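Local coordinates for protein peptidoglycan hydrolase FlgJ (Sphingomonas sp. A1, PDB 3VWO) that probably hydrolyses the peptidoglycan layer as a flagellum-specific muramidase so that the rod can assemble in the periplasm, here through its C-terminal glycosyl hydrolase 73 domain, at residues A[38-43]-A[47-52]; A[67-72]-A[78-83]; A[2-7]-A[25-30]. All blocks are in the same frame, centred on the assembly; numbering follows the deposited sequence.

Interaction 1 (A[38-43]-A[47-52])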
# COMPACT_ATOMS: atom_id res chain seq x y z
N LYS A 38 1.91 -11.52 -4.56
CA LYS A 38 2.93 -12.59 -4.55
C LYS A 38 3.99 -12.38 -3.48
O LYS A 38 4.69 -13.33 -3.10
CB LYS A 38 3.60 -12.71 -5.92
CG LYS A 38 2.64 -12.97 -7.07
CD LYS A 38 1.64 -14.06 -6.72
CE LYS A 38 0.52 -14.15 -7.76
NZ LYS A 38 -0.47 -15.22 -7.41
N SER A 39 4.14 -11.14 -3.00
CA SER A 39 5.17 -10.83 -2.02
C SER A 39 4.60 -10.15 -0.77
O SER A 39 5.28 -9.37 -0.11
CB SER A 39 6.26 -9.95 -2.63
OG SER A 39 6.83 -10.57 -3.76
N GLN A 40 3.36 -10.46 -0.44
CA GLN A 40 2.80 -9.91 0.78
C GLN A 40 3.45 -10.57 1.99
O GLN A 40 3.72 -11.78 2.01
CB GLN A 40 1.27 -10.06 0.81
CG GLN A 40 0.76 -11.30 1.50
CD GLN A 40 -0.62 -11.08 2.09
OE1 GLN A 40 -0.76 -10.65 3.23
NE2 GLN A 40 -1.64 -11.38 1.30
N ILE A 41 3.76 -9.75 3.00
CA ILE A 41 4.43 -10.24 4.19
C ILE A 41 3.57 -11.30 4.87
O ILE A 41 2.35 -11.14 4.99
CB ILE A 41 4.76 -9.08 5.16
CG1 ILE A 41 5.91 -8.25 4.60
CG2 ILE A 41 5.09 -9.59 6.54
CD1 ILE A 41 6.15 -6.95 5.36
N ARG A 42 4.19 -12.40 5.26
CA ARG A 42 3.48 -13.47 5.94
C ARG A 42 4.16 -13.80 7.25
O ARG A 42 5.36 -13.58 7.41
CB ARG A 42 3.42 -14.71 5.05
CG ARG A 42 2.53 -14.53 3.82
CD ARG A 42 2.49 -15.78 2.96
NE ARG A 42 1.72 -15.55 1.75
CZ ARG A 42 0.43 -15.82 1.61
NH1 ARG A 42 -0.19 -15.57 0.47
NH2 ARG A 42 -0.25 -16.35 2.63
N ASN A 43 3.37 -14.32 8.19
CA ASN A 43 3.92 -14.84 9.45
C ASN A 43 4.92 -15.96 9.22
O ASN A 43 5.17 -16.39 8.09
CB ASN A 43 2.80 -15.33 10.37
CG ASN A 43 1.96 -14.20 10.93
OD1 ASN A 43 0.95 -13.80 10.35
ND2 ASN A 43 2.37 -13.68 12.09
N THR A 47 1.23 -17.66 7.37
CA THR A 47 -0.05 -17.00 7.54
C THR A 47 0.06 -15.55 7.04
O THR A 47 1.04 -14.88 7.35
CB THR A 47 -0.45 -16.99 9.03
OG1 THR A 47 -0.14 -18.27 9.61
CG2 THR A 47 -1.93 -16.70 9.20
N PRO A 48 -0.93 -15.08 6.27
CA PRO A 48 -0.85 -13.72 5.73
C PRO A 48 -0.96 -12.66 6.83
O PRO A 48 -1.72 -12.83 7.78
CB PRO A 48 -2.08 -13.63 4.82
CG PRO A 48 -3.03 -14.63 5.39
CD PRO A 48 -2.17 -15.76 5.87
N SER A 49 -0.18 -11.60 6.70
CA SER A 49 -0.25 -10.46 7.60
C SER A 49 -1.38 -9.53 7.17
O SER A 49 -1.88 -8.74 7.97
CB SER A 49 1.07 -9.69 7.56
OG SER A 49 1.27 -9.12 6.27
N TYR A 50 -1.78 -9.65 5.91
CA TYR A 50 -2.74 -8.76 5.24
C TYR A 50 -2.20 -7.35 5.08
O TYR A 50 -2.93 -6.45 4.67
CB TYR A 50 -4.09 -8.70 5.97
CG TYR A 50 -4.75 -10.05 6.20
CD1 TYR A 50 -5.41 -10.70 5.17
CD2 TYR A 50 -4.73 -10.64 7.45
CE1 TYR A 50 -6.01 -11.93 5.38
CE2 TYR A 50 -5.33 -11.87 7.67
CZ TYR A 50 -5.97 -12.51 6.63
OH TYR A 50 -6.57 -13.73 6.86
N ASN A 51 -0.92 -7.15 5.39
CA ASN A 51 -0.30 -5.82 5.35
C ASN A 51 0.14 -5.49 3.93
O ASN A 51 1.33 -5.53 3.60
CB ASN A 51 0.90 -5.78 6.29
CG ASN A 51 1.40 -4.38 6.56
OD1 ASN A 51 1.08 -3.43 5.83
ND2 ASN A 51 2.21 -4.24 7.60
N LEU A 52 -0.84 -5.14 3.10
CA LEU A 52 -0.60 -4.97 1.67
C LEU A 52 0.11 -3.66 1.36
O LEU A 52 0.58 -3.47 0.25
CB LEU A 52 -1.93 -5.04 0.91
CG LEU A 52 -2.35 -6.38 0.30
CD1 LEU A 52 -1.79 -7.58 1.07
CD2 LEU A 52 -3.86 -6.45 0.22
O HOH W 1 3.14 -6.98 2.44
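Gln40 reaches across the loop to Pro48, Tyr50 and Leu52. Its CB lies 3.9 Å from Leu52 CD1. Gln40 CD meets the same methyl, and Pro48 CB comes in alongside, 4.0 Å from Gln40 CD. At the tip the amide works both ways. Gln40 OE1 takes a weak, bent bond from Tyr50 N (3.0 Å, 135° at the hydrogen), while NE2 is bonded to Tyr91 OH, so the amide is held from two directions.

Ser49 grips Ile41 O with two donors. Its backbone N gives an ordinary bond, and its OG comes from above the carbonyl plane, with Ser49 OG to Ile41 O at 2.6 Å. OG stands between its own backbone N and carbonyl carbon (chi1 65°), where it also accepts from Asn51 N in an ST turn. Arg42 and Pro48 form a single backbone bridge. A water links Ile41 N to Asn51 O.

This is an irregular loop of the glucosaminidase domain folded back on itself, between helix 23-34 and strand 65-74. Leu52 packs on Ala30 and Thr34 of the helix. Ile41 leans on Val66 and Ala68 of strand 65-74 and on Phe85 of strand 77-86.

Interaction 2 (A[67-72]-A[78-83])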
# COMPACT_ATOMS: atom_id res chain seq x y z
N GLU A 67 8.02 -9.80 12.15
CA GLU A 67 9.34 -9.35 11.76
C GLU A 67 9.56 -9.78 10.32
O GLU A 67 9.36 -10.94 9.97
CB GLU A 67 10.43 -9.97 12.65
CG GLU A 67 10.77 -9.16 13.88
CD GLU A 67 12.14 -9.52 14.45
OE1 GLU A 67 12.58 -10.67 14.25
OE2 GLU A 67 12.77 -8.64 15.08
N ALA A 68 9.97 -8.84 9.47
CA ALA A 68 10.18 -9.15 8.07
C ALA A 68 11.36 -8.38 7.49
O ALA A 68 11.65 -7.27 7.92
CB ALA A 68 8.91 -8.89 7.25
N ARG A 69 12.03 -9.00 6.53
CA ARG A 69 13.11 -8.37 5.80
C ARG A 69 12.52 -7.22 5.01
O ARG A 69 11.42 -7.34 4.47
CB ARG A 69 13.74 -9.40 4.86
CG ARG A 69 14.56 -8.82 3.73
CD ARG A 69 14.94 -9.90 2.72
NE ARG A 69 15.66 -9.34 1.58
CZ ARG A 69 15.07 -8.76 0.54
NH1 ARG A 69 13.75 -8.64 0.49
NH2 ARG A 69 15.80 -8.27 -0.45
N THR A 70 13.23 -6.11 4.95
CA THR A 70 12.78 -4.97 4.16
C THR A 70 13.96 -4.21 3.55
O THR A 70 15.03 -4.13 4.14
CB THR A 70 11.90 -4.02 4.99
OG1 THR A 70 11.26 -3.08 4.12
CG2 THR A 70 12.74 -3.29 6.03
N VAL A 71 13.73 -3.65 2.36
CA VAL A 71 14.75 -2.91 1.64
C VAL A 71 14.41 -1.43 1.65
O VAL A 71 13.29 -1.03 1.33
CB VAL A 71 14.85 -3.38 0.18
CG1 VAL A 71 15.92 -2.59 -0.57
CG2 VAL A 71 15.14 -4.87 0.12
N GLU A 72 15.38 -0.61 2.03
CA GLU A 72 15.17 0.84 2.08
C GLU A 72 16.34 1.56 1.45
O GLU A 72 17.45 1.04 1.42
CB GLU A 72 14.97 1.29 3.53
CG GLU A 72 13.77 0.64 4.22
CD GLU A 72 13.66 1.01 5.68
OE1 GLU A 72 14.56 1.70 6.19
OE2 GLU A 72 12.66 0.61 6.32
N ARG A 78 21.70 1.33 -0.75
CA ARG A 78 20.65 0.34 -0.53
C ARG A 78 20.82 -0.28 0.85
O ARG A 78 21.93 -0.65 1.24
CB ARG A 78 20.73 -0.74 -1.61
CG ARG A 78 19.55 -1.70 -1.68
CD ARG A 78 19.55 -2.42 -3.03
NE ARG A 78 18.40 -3.30 -3.21
CZ ARG A 78 18.31 -4.51 -2.67
NH1 ARG A 78 19.28 -4.97 -1.89
NH2 ARG A 78 17.23 -5.26 -2.90
N LYS A 79 19.72 -0.38 1.59
CA LYS A 79 19.75 -0.95 2.93
C LYS A 79 18.85 -2.17 3.04
O LYS A 79 17.72 -2.17 2.54
CB LYS A 79 19.32 0.11 3.96
CG LYS A 79 20.35 1.22 4.16
CD LYS A 79 21.62 0.66 4.78
CE LYS A 79 22.71 1.72 4.88
NZ LYS A 79 22.28 2.88 5.71
N VAL A 80 19.35 -3.22 3.68
CA VAL A 80 18.54 -4.41 3.94
C VAL A 80 18.53 -4.73 5.43
O VAL A 80 19.57 -5.02 6.02
CB VAL A 80 19.03 -5.65 3.17
CG1 VAL A 80 18.15 -6.85 3.49
CG2 VAL A 80 19.02 -5.38 1.67
N ARG A 81 17.36 -4.69 6.04
CA ARG A 81 17.24 -5.07 7.44
C ARG A 81 15.93 -5.77 7.76
O ARG A 81 15.04 -5.88 6.91
CB ARG A 81 17.43 -3.85 8.36
CG ARG A 81 16.86 -2.56 7.80
CD ARG A 81 17.07 -1.40 8.76
NE ARG A 81 16.73 -0.12 8.14
CZ ARG A 81 17.62 0.76 7.69
NH1 ARG A 81 17.22 1.89 7.13
NH2 ARG A 81 18.92 0.51 7.81
N VAL A 82 15.83 -6.25 8.99
CA VAL A 82 14.61 -6.87 9.48
C VAL A 82 13.93 -5.88 10.43
O VAL A 82 14.55 -5.38 11.36
CB VAL A 82 14.92 -8.18 10.22
CG1 VAL A 82 13.68 -8.70 10.94
CG2 VAL A 82 15.45 -9.23 9.24
N GLU A 83 12.66 -5.58 10.16
CA GLU A 83 11.91 -4.64 10.97
C GLU A 83 10.59 -5.25 11.39
O GLU A 83 10.17 -6.26 10.85
CB GLU A 83 11.64 -3.36 10.17
CG GLU A 83 12.88 -2.70 9.60
CD GLU A 83 13.48 -1.67 10.53
OE1 GLU A 83 13.33 -1.82 11.76
OE2 GLU A 83 14.10 -0.71 10.03
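Glu72 CG lies anti to its carbonyl carbon (chi1 -60°), and the side chains of Glu72 and Arg81 both run extended beyond CG until they meet. They cross at about a right angle, with carboxylate and guanidinium planes 82° apart. Glu72 OE1 sits at the guanidinium edge, 2.8 Å from Arg81 NH1. It is met on its anti side, somewhat out of the carboxylate plane. Arg81 NE also pairs with Glu83 OE2, at 3.3 Å, so one arginine ties both acids together.

Below these groups the strands run antiparallel. Ala68 with Glu83, Thr70 with Arg81 and Glu72 with Lys79 are hydrogen-bonded pairs, each with two backbone bonds. Arg69 with Val82 and Val71 with Val80 are non-hydrogen-bonded pairs. On the face of Thr70, Glu72, Arg81 and Glu83, Thr70 CG2 touches Glu83 CG at 3.6 Å.

The other face carries Arg69, Val71, Val80 and Val82. Val71 CG1 lies over one face of the Arg78 guanidinium, offset toward its rim, 3.7 Å from Arg78 CZ. Val80 CG1 is 4.0 Å from Arg69 NE.

This is the beta hairpin of the domain, a surface contact. Glu72 OE2 and Glu83 OE2 approach to 4.2 Å. Arg81 bonds to both acids from one side, and Lys56 makes a salt bridge with Glu72 OE2, so both carboxylates have basic partners. Arg69, on the valine face, and Arg78, whose end swings up beside it, come within 4.1 Å, NH2 to NH2, which probably costs some energy.

Interaction 3 (A[2-7]-A[25-30])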
# COMPACT_ATOMS: atom_id res chain seq x y z
N GLN A 2 -5.89 -11.90 -10.81
CA GLN A 2 -7.29 -11.51 -10.75
C GLN A 2 -7.82 -11.74 -9.34
O GLN A 2 -8.63 -10.96 -8.84
CB GLN A 2 -8.12 -12.31 -11.75
CG GLN A 2 -9.57 -11.86 -11.83
CD GLN A 2 -9.70 -10.41 -12.26
OE1 GLN A 2 -9.15 -10.01 -13.28
NE2 GLN A 2 -10.40 -9.62 -11.46
N ALA A 3 -7.35 -12.82 -8.72
CA ALA A 3 -7.73 -13.13 -7.35
C ALA A 3 -7.33 -12.01 -6.39
O ALA A 3 -7.99 -11.78 -5.38
CB ALA A 3 -7.10 -14.45 -6.91
N PHE A 4 -6.23 -11.33 -6.71
CA PHE A 4 -5.75 -10.23 -5.89
C PHE A 4 -6.69 -9.04 -5.95
O PHE A 4 -7.04 -8.45 -4.93
CB PHE A 4 -4.35 -9.79 -6.33
CG PHE A 4 -3.80 -8.64 -5.54
CD1 PHE A 4 -3.18 -8.86 -4.32
CD2 PHE A 4 -3.91 -7.34 -6.01
CE1 PHE A 4 -2.68 -7.81 -3.58
CE2 PHE A 4 -3.41 -6.29 -5.28
CZ PHE A 4 -2.79 -6.52 -4.06
N VAL A 5 -7.09 -8.68 -7.17
CA VAL A 5 -8.04 -7.59 -7.36
C VAL A 5 -9.40 -7.95 -6.75
O VAL A 5 -10.04 -7.11 -6.11
CB VAL A 5 -8.19 -7.22 -8.84
CG1 VAL A 5 -9.30 -6.21 -9.04
CG2 VAL A 5 -6.87 -6.67 -9.38
N ASP A 6 -9.83 -9.20 -6.91
CA ASP A 6 -11.12 -9.63 -6.37
C ASP A 6 -11.14 -9.58 -4.85
O ASP A 6 -12.15 -9.24 -4.24
CB ASP A 6 -11.48 -11.04 -6.86
CG ASP A 6 -11.71 -11.09 -8.35
OD1 ASP A 6 -11.98 -10.03 -8.95
OD2 ASP A 6 -11.63 -12.20 -8.92
N ALA A 7 -10.02 -9.92 -4.23
CA ALA A 7 -9.94 -9.95 -2.77
C ALA A 7 -9.79 -8.56 -2.15
O ALA A 7 -10.15 -8.35 -0.99
CB ALA A 7 -8.79 -10.86 -2.32
N PHE A 25 -6.97 3.13 -7.18
CA PHE A 25 -5.69 3.73 -6.82
C PHE A 25 -5.08 2.96 -5.67
O PHE A 25 -3.87 2.72 -5.63
CB PHE A 25 -5.85 5.18 -6.35
CG PHE A 25 -6.06 6.18 -7.47
CD1 PHE A 25 -6.48 5.78 -8.73
CD2 PHE A 25 -5.82 7.53 -7.25
CE1 PHE A 25 -6.67 6.71 -9.75
CE2 PHE A 25 -6.01 8.47 -8.27
CZ PHE A 25 -6.43 8.05 -9.52
N LEU A 26 -5.92 2.59 -4.71
CA LEU A 26 -5.46 1.84 -3.55
C LEU A 26 -5.15 0.37 -3.91
O LEU A 26 -4.20 -0.22 -3.40
CB LEU A 26 -6.49 1.90 -2.43
CG LEU A 26 -6.91 3.31 -1.98
CD1 LEU A 26 -7.67 3.21 -0.67
CD2 LEU A 26 -5.71 4.22 -1.82
N VAL A 27 -5.95 -0.21 -4.79
CA VAL A 27 -5.64 -1.56 -5.29
C VAL A 27 -4.30 -1.55 -6.03
O VAL A 27 -3.48 -2.45 -5.85
CB VAL A 27 -6.73 -2.09 -6.23
CG1 VAL A 27 -6.32 -3.45 -6.82
CG2 VAL A 27 -8.05 -2.20 -5.49
N ALA A 28 -4.10 -0.54 -6.85
CA ALA A 28 -2.84 -0.40 -7.59
C ALA A 28 -1.64 -0.27 -6.65
O ALA A 28 -0.58 -0.86 -6.89
CB ALA A 28 -2.91 0.79 -8.53
N GLN A 29 -1.79 0.52 -5.59
CA GLN A 29 -0.69 0.74 -4.67
C GLN A 29 -0.38 -0.56 -3.94
O GLN A 29 0.78 -0.90 -3.74
CB GLN A 29 -1.00 1.84 -3.65
CG GLN A 29 0.22 2.20 -2.80
CD GLN A 29 -0.01 3.39 -1.89
OE1 GLN A 29 -1.14 3.87 -1.74
NE2 GLN A 29 1.06 3.87 -1.27
N ALA A 30 -1.42 -1.27 -3.53
CA ALA A 30 -1.24 -2.56 -2.88
C ALA A 30 -0.57 -3.55 -3.83
O ALA A 30 0.30 -4.35 -3.43
CB ALA A 30 -2.58 -3.10 -2.42
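Phe4, Val5, Val27 and Ala30 carry this contact, and all four are buried. They pack the N-terminal helix 2-19 on helix 23-34 in the helical body of the domain. The aromatic part belongs to Phe4. Its CG stands anti to the backbone N (chi1 179°), which sends the ring out toward helix 23-34. The far end of the ring does the touching. Phe4 CZ lies 3.8 Å from Ala30 CB and 3.7 Å from Ala30 C. Phe4 CE2 reaches Val27 CG1 at 4.3 Å.

The aliphatic part is a single pair of valines. Val5 CG2 meets Val27 CG1 at 4.2 Å, and the two side chains cross at about a right angle. Val27 also packs on Thr8, Trp9 and Ala12 further along helix 2-19, while Val5 touches Arg151 and Leu152 of helix 146-154.

One polar atom takes part. Val27 O lies in the plane of the Phe4 ring, at its edge, 3.9 Å from Phe4 CE2.

The segments 2-7 and 25-30 run at 133° to each other, and their axes come within 10.5 Å. That spacing is wide, and only a small area is buried. Phe4 bridges much of the distance. The contact rests on van der Waals packing and burial of apolar groups. The carbonyl of Val27 faces the ring edge, where the C-H groups carry slight positive charge, so the approach is probably mildly favourable.

In the fold
The chain meets the contacts in the order interaction 3, interaction 1, interaction 2, each closing before the next opens. Interaction 3 joins helices 2-19 and 23-34. The loop after helix 23-34 folds on itself in interaction 1, then leads to the hairpin of interaction 2, strands 65-74 and 77-86. Interactions 2 and 3 lie on opposite sides of the chain's centre, their centres about 24 Å apart. Interaction 1 touches both, through Leu52 on the helix side, where it also meets Phe4, and through Ile41 on the hairpin side. Its centre is about 14 Å from that of interaction 3 and 15 Å from that of interaction 2. The loop thus connects the helical body to the hairpin, consistent with the helical and beta lobes of glycosyl hydrolase 73 enzymes.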